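GH5 (Bacteroidetes bacterium AC2a, PDB 4YHE) probably hydrolyses beta-1,4-glucosidic bonds in cellulose as an endo-acting glycoside hydrolase of family 5. Local coordinates at residues H27-W37 with H104-S114. Numbering follows the deposited sequence.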
ATOM      1  N   HIS A  27       3.822   8.658 -13.955  1.00 17.75           N
ATOM      2  CA  HIS A  27       4.657   8.463 -15.117  1.00 18.08           C
ATOM      3  C   HIS A  27       3.851   8.612 -16.391  1.00 19.53           C
ATOM      4  O   HIS A  27       2.637   8.497 -16.401  1.00 18.96           O
ATOM      5  CB  HIS A  27       5.237   7.070 -15.101  1.00 19.09           C
ATOM      6  CG  HIS A  27       4.187   6.005 -15.148  1.00 19.91           C
ATOM      7  ND1 HIS A  27       3.818   5.386 -16.322  1.00 19.63           N
ATOM      8  CD2 HIS A  27       3.398   5.481 -14.181  1.00 19.47           C
ATOM      9  CE1 HIS A  27       2.850   4.520 -16.076  1.00 20.34           C
ATOM     10  NE2 HIS A  27       2.575   4.558 -14.785  1.00 20.05           N
ATOM     11  N   TYR A  28       4.569   8.870 -17.471  1.00 20.91           N
ATOM     12  CA  TYR A  28       3.993   8.765 -18.804  1.00 21.48           C
ATOM     13  C   TYR A  28       5.133   8.688 -19.798  1.00 22.30           C
ATOM     14  O   TYR A  28       6.260   9.136 -19.525  1.00 19.49           O
ATOM     15  CB  TYR A  28       3.025   9.907 -19.113  1.00 21.53           C
ATOM     16  CG  TYR A  28       3.574  11.303 -18.918  1.00 24.03           C
ATOM     17  CD1 TYR A  28       4.332  11.937 -19.913  1.00 27.15           C
ATOM     18  CD2 TYR A  28       3.343  11.994 -17.740  1.00 24.38           C
ATOM     19  CE1 TYR A  28       4.833  13.220 -19.742  1.00 27.40           C
ATOM     20  CE2 TYR A  28       3.832  13.265 -17.555  1.00 26.89           C
ATOM     21  CZ  TYR A  28       4.575  13.879 -18.544  1.00 29.40           C
ATOM     22  OH  TYR A  28       5.033  15.142 -18.311  1.00 32.94           O
ATOM     23  N   ASP A  29       4.849   8.032 -20.926  1.00 26.09           N
ATOM     24  CA  ASP A  29       5.844   7.853 -22.004  1.00 28.39           C
ATOM     25  C   ASP A  29       7.127   7.196 -21.495  1.00 27.40           C
ATOM     26  O   ASP A  29       8.201   7.424 -22.032  1.00 27.19           O
ATOM     27  CB  ASP A  29       6.148   9.201 -22.687  1.00 30.12           C
ATOM     28  CG  ASP A  29       4.895   9.870 -23.249  1.00 31.57           C
ATOM     29  OD1 ASP A  29       3.936   9.164 -23.639  1.00 34.64           O
ATOM     30  OD2 ASP A  29       4.850  11.110 -23.284  1.00 35.05           O
ATOM     31  N   GLY A  30       7.004   6.362 -20.464  1.00 23.10           N
ATOM     32  CA  GLY A  30       8.128   5.576 -19.971  1.00 22.31           C
ATOM     33  C   GLY A  30       9.030   6.212 -18.934  1.00 21.54           C
ATOM     34  O   GLY A  30      10.106   5.684 -18.628  1.00 20.82           O
ATOM     35  N   CYS A  31       8.623   7.339 -18.367  1.00 21.96           N
ATOM     36  CA  CYS A  31       9.439   7.973 -17.354  1.00 20.96           C
ATOM     37  C   CYS A  31       8.555   8.534 -16.257  1.00 19.11           C
ATOM     38  O   CYS A  31       7.507   9.126 -16.524  1.00 17.29           O
ATOM     39  CB  CYS A  31      10.283   9.101 -17.968  1.00 22.47           C
ATOM     40  SG  CYS A  31      11.504   9.816 -16.839  1.00 25.78           S
ATOM     41  N   SER A  32       9.000   8.338 -15.034  1.00 18.75           N
ATOM     42  CA  SER A  32       8.313   8.920 -13.881  1.00 19.19           C
ATOM     43  C   SER A  32       8.798  10.335 -13.618  1.00 19.65           C
ATOM     44  O   SER A  32       9.959  10.681 -13.909  1.00 20.97           O
ATOM     45  CB  SER A  32       8.455   8.042 -12.631  1.00 17.57           C
ATOM     46  OG  SER A  32       9.795   7.728 -12.366  1.00 19.19           O
ATOM     47  N   TYR A  33       7.874  11.168 -13.142  1.00 20.03           N
ATOM     48  CA  TYR A  33       8.151  12.557 -12.775  1.00 22.18           C
ATOM     49  C   TYR A  33       7.201  12.909 -11.621  1.00 19.08           C
ATOM     50  O   TYR A  33       5.984  12.627 -11.694  1.00 19.16           O
ATOM     51  CB  TYR A  33       7.901  13.554 -13.929  1.00 25.42           C
ATOM     52  CG  TYR A  33       7.969  13.035 -15.375  1.00 32.59           C
ATOM     53  CD1 TYR A  33       6.873  12.377 -15.956  1.00 36.46           C
ATOM     54  CD2 TYR A  33       9.081  13.289 -16.186  1.00 36.39           C
ATOM     55  CE1 TYR A  33       6.912  11.939 -17.266  1.00 37.33           C
ATOM     56  CE2 TYR A  33       9.125  12.867 -17.511  1.00 40.51           C
ATOM     57  CZ  TYR A  33       8.032  12.173 -18.046  1.00 42.61           C
ATOM     58  OH  TYR A  33       8.044  11.715 -19.364  1.00 46.83           O
ATOM     59  N   GLU A  34       7.733  13.530 -10.587  1.00 18.00           N
ATOM     60  CA  GLU A  34       6.968  13.758  -9.371  1.00 18.09           C
ATOM     61  C   GLU A  34       5.666  14.513  -9.651  1.00 18.82           C
ATOM     62  O   GLU A  34       4.626  14.197  -9.075  1.00 18.42           O
ATOM     63  CB  GLU A  34       7.792  14.513  -8.342  1.00 18.56           C
ATOM     64  CG  GLU A  34       7.107  14.543  -7.000  1.00 19.27           C
ATOM     65  CD  GLU A  34       7.945  15.180  -5.926  1.00 19.55           C
ATOM     66  OE1 GLU A  34       9.106  15.529  -6.191  1.00 19.61           O
ATOM     67  OE2 GLU A  34       7.409  15.364  -4.819  1.00 20.81           O
ATOM     68  N   THR A  35       5.743  15.550 -10.500  1.00 19.09           N
ATOM     69  CA  THR A  35       4.573  16.370 -10.849  1.00 18.53           C
ATOM     70  C   THR A  35       3.777  15.896 -12.071  1.00 18.74           C
ATOM     71  O   THR A  35       2.861  16.597 -12.525  1.00 18.91           O
ATOM     72  CB  THR A  35       4.963  17.853 -11.079  1.00 17.99           C
ATOM     73  OG1 THR A  35       5.831  17.970 -12.219  1.00 16.85           O
ATOM     74  CG2 THR A  35       5.638  18.440  -9.853  1.00 17.68           C
ATOM     75  N   GLY A  36       4.103  14.719 -12.584  1.00 18.51           N
ATOM     76  CA  GLY A  36       3.579  14.235 -13.846  1.00 17.99           C
ATOM     77  C   GLY A  36       2.073  14.060 -13.915  1.00 19.51           C
ATOM     78  O   GLY A  36       1.479  14.151 -15.005  1.00 20.63           O
ATOM     79  N   TRP A  37       1.450  13.741 -12.772  1.00 19.55           N
ATOM     80  CA  TRP A  37       0.003  13.610 -12.698  1.00 18.84           C
ATOM     81  C   TRP A  37      -0.656  14.728 -11.951  1.00 20.35           C
ATOM     82  O   TRP A  37      -1.761  14.576 -11.500  1.00 20.07           O
ATOM     83  CB  TRP A  37      -0.396  12.229 -12.147  1.00 18.75           C
ATOM     84  CG  TRP A  37      -0.086  11.099 -13.118  1.00 17.85           C
ATOM     85  CD1 TRP A  37       0.211  11.216 -14.463  1.00 18.20           C
ATOM     86  CD2 TRP A  37      -0.042   9.698 -12.822  1.00 17.31           C
ATOM     87  NE1 TRP A  37       0.452   9.973 -15.002  1.00 18.70           N
ATOM     88  CE2 TRP A  37       0.288   9.022 -14.028  1.00 18.23           C
ATOM     89  CE3 TRP A  37      -0.247   8.942 -11.654  1.00 17.32           C
ATOM     90  CZ2 TRP A  37       0.414   7.632 -14.102  1.00 18.12           C
ATOM     91  CZ3 TRP A  37      -0.109   7.566 -11.720  1.00 18.11           C
ATOM     92  CH2 TRP A  37       0.210   6.916 -12.955  1.00 19.14           C
ATOM     93  N   HIS A 104       4.953   1.567 -10.212  1.00 15.64           N
ATOM     94  CA  HIS A 104       4.327   1.309 -11.514  1.00 16.44           C
ATOM     95  C   HIS A 104       5.233   0.654 -12.550  1.00 16.95           C
ATOM     96  O   HIS A 104       4.764   0.321 -13.647  1.00 16.49           O
ATOM     97  CB  HIS A 104       3.641   2.543 -12.092  1.00 16.87           C
ATOM     98  CG  HIS A 104       2.346   2.885 -11.421  1.00 17.08           C
ATOM     99  ND1 HIS A 104       1.403   1.938 -11.069  1.00 18.26           N
ATOM    100  CD2 HIS A 104       1.845   4.077 -11.023  1.00 17.18           C
ATOM    101  CE1 HIS A 104       0.383   2.541 -10.486  1.00 17.84           C
ATOM    102  NE2 HIS A 104       0.635   3.837 -10.435  1.00 16.37           N
ATOM    103  N   ASP A 105       6.495   0.429 -12.204  1.00 17.75           N
ATOM    104  CA  ASP A 105       7.371  -0.455 -12.994  1.00 19.25           C
ATOM    105  C   ASP A 105       6.659  -1.743 -13.321  1.00 19.33           C
ATOM    106  O   ASP A 105       6.756  -2.234 -14.456  1.00 20.57           O
ATOM    107  CB  ASP A 105       8.669  -0.749 -12.250  1.00 19.32           C
ATOM    108  CG  ASP A 105       9.432   0.518 -11.925  1.00 21.11           C
ATOM    109  OD1 ASP A 105       9.011   1.227 -10.989  1.00 19.87           O
ATOM    110  OD2 ASP A 105      10.398   0.845 -12.636  1.00 21.71           O
ATOM    111  N   GLY A 106       5.938  -2.263 -12.311  1.00 17.30           N
ATOM    112  CA  GLY A 106       5.180  -3.488 -12.440  1.00 17.59           C
ATOM    113  C   GLY A 106       3.684  -3.356 -12.640  1.00 17.26           C
ATOM    114  O   GLY A 106       2.961  -4.310 -12.437  1.00 17.58           O
ATOM    115  N   PHE A 107       3.209  -2.201 -13.091  1.00 17.72           N
ATOM    116  CA  PHE A 107       1.818  -2.059 -13.474  1.00 18.39           C
ATOM    117  C   PHE A 107       1.499  -3.054 -14.600  1.00 19.75           C
ATOM    118  O   PHE A 107       2.146  -3.017 -15.631  1.00 19.90           O
ATOM    119  CB  PHE A 107       1.574  -0.632 -13.937  1.00 19.03           C
ATOM    120  CG  PHE A 107       0.158  -0.346 -14.307  1.00 19.41           C
ATOM    121  CD1 PHE A 107      -0.788  -0.127 -13.327  1.00 21.52           C
ATOM    122  CD2 PHE A 107      -0.241  -0.329 -15.640  1.00 21.12           C
ATOM    123  CE1 PHE A 107      -2.118   0.128 -13.659  1.00 22.31           C
ATOM    124  CE2 PHE A 107      -1.561  -0.090 -15.975  1.00 21.21           C
ATOM    125  CZ  PHE A 107      -2.501   0.157 -14.988  1.00 23.91           C
ATOM    126  N   GLY A 108       0.530  -3.944 -14.390  1.00 20.92           N
ATOM    127  CA  GLY A 108       0.290  -5.065 -15.317  1.00 21.50           C
ATOM    128  C   GLY A 108      -0.980  -5.038 -16.154  1.00 23.49           C
ATOM    129  O   GLY A 108      -1.270  -6.016 -16.865  1.00 24.42           O
ATOM    130  N   ALA A 109      -1.715  -3.935 -16.096  1.00 23.28           N
ATOM    131  CA  ALA A 109      -2.952  -3.751 -16.867  1.00 26.01           C
ATOM    132  C   ALA A 109      -2.652  -3.047 -18.186  1.00 27.76           C
ATOM    133  O   ALA A 109      -1.555  -2.553 -18.396  1.00 28.26           O
ATOM    134  CB  ALA A 109      -3.955  -2.938 -16.066  1.00 26.83           C
ATOM    135  N   ALA A 110      -3.643  -2.997 -19.065  1.00 32.50           N
ATOM    136  CA  ALA A 110      -3.419  -2.510 -20.433  1.00 32.92           C
ATOM    137  C   ALA A 110      -3.491  -0.998 -20.491  1.00 32.15           C
ATOM    138  O   ALA A 110      -2.905  -0.384 -21.376  1.00 32.91           O
ATOM    139  CB  ALA A 110      -4.421  -3.131 -21.391  1.00 34.01           C
ATOM    140  N   ASP A 111      -4.175  -0.404 -19.519  1.00 32.70           N
ATOM    141  CA  ASP A 111      -4.463   1.000 -19.535  1.00 34.86           C
ATOM    142  C   ASP A 111      -3.368   1.778 -18.815  1.00 31.88           C
ATOM    143  O   ASP A 111      -3.526   2.176 -17.669  1.00 33.16           O
ATOM    144  CB  ASP A 111      -5.837   1.249 -18.897  1.00 42.01           C
ATOM    145  CG  ASP A 111      -6.382   2.635 -19.200  1.00 49.48           C
ATOM    146  OD1 ASP A 111      -5.863   3.303 -20.134  1.00 54.18           O
ATOM    147  OD2 ASP A 111      -7.334   3.058 -18.502  1.00 55.97           O
ATOM    148  N   THR A 112      -2.267   2.006 -19.521  1.00 29.60           N
ATOM    149  CA  THR A 112      -1.105   2.719 -19.001  1.00 27.02           C
ATOM    150  C   THR A 112      -0.697   3.812 -20.002  1.00 28.31           C
ATOM    151  O   THR A 112      -0.737   3.591 -21.226  1.00 26.08           O
ATOM    152  CB  THR A 112       0.092   1.762 -18.751  1.00 26.14           C
ATOM    153  OG1 THR A 112       1.298   2.522 -18.599  1.00 24.42           O
ATOM    154  CG2 THR A 112       0.282   0.767 -19.894  1.00 26.81           C
ATOM    155  N   PRO A 113      -0.297   4.992 -19.493  1.00 27.34           N
ATOM    156  CA  PRO A 113       0.298   6.013 -20.368  1.00 26.67           C
ATOM    157  C   PRO A 113       1.758   5.696 -20.782  1.00 26.51           C
ATOM    158  O   PRO A 113       2.403   6.511 -21.442  1.00 26.50           O
ATOM    159  CB  PRO A 113       0.226   7.273 -19.497  1.00 27.17           C
ATOM    160  CG  PRO A 113       0.401   6.760 -18.092  1.00 26.52           C
ATOM    161  CD  PRO A 113      -0.390   5.463 -18.087  1.00 27.40           C
ATOM    162  N   SER A 114       2.285   4.542 -20.369  1.00 24.46           N
ATOM    163  CA  SER A 114       3.653   4.146 -20.696  1.00 24.82           C
ATOM    164  C   SER A 114       3.686   2.768 -21.368  1.00 26.77           C
ATOM    165  O   SER A 114       4.490   1.905 -21.011  1.00 25.26           O
ATOM    166  CB  SER A 114       4.518   4.150 -19.445  1.00 22.84           C
ATOM    167  OG  SER A 114       4.631   5.466 -18.921  1.00 21.46           O
TER
HETATM  168  O   HOH W   1       1.378   8.758 -22.369  1.00 44.99           O
HETATM  169  O   HOH W   2       3.310   6.262 -24.315  1.00 49.62           O
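Ser114 OG lies 2.7 Å from His27 ND1 in a hydrogen bond that either group could donate, and the hydroxyl sits at the edge of the imidazole, in its plane. The same oxygen accepts from Gly30 N at 3.0 Å, with an N-H...O angle of 159°. With chi1 at -64° Ser114 OG stands beside its own backbone N, which places it within range of both partners. Next to it, Asp29 N donates to Pro113 O (2.9 Å), approaching from 40° above the carbonyl plane; two waters donate to the same oxygen and also to Asp29 OD1, linking carboxylate and carbonyl. Tyr28 to Cys31 forms a type I' turn joining strands 27-28 and 31-32, a small beta hairpin after the first strand of the TIM barrel, and it meets the loop that follows the third strand, 97-101. Tyr28 O accepts from Cys31 N across the turn and from Tyr33 OH just beyond the hairpin, on opposite faces of its plane. Thr112 OG1 accepts from Ser114 N at 2.9 Å, an ST turn, and is also hydrogen-bonded to His118. His27 NE2 lies 3.5 Å from His104 CB, the two rings set obliquely, while Trp37 CH2 reaches His104 CD2 at 3.8 Å. Replacing His27 with an alanine is likely to leave Ser114 OG without its imidazole partner and to open a gap beside His104 and Pro113. Pro113 CG packs at the edge of the Trp37 indole, and its CB against Tyr28 CB.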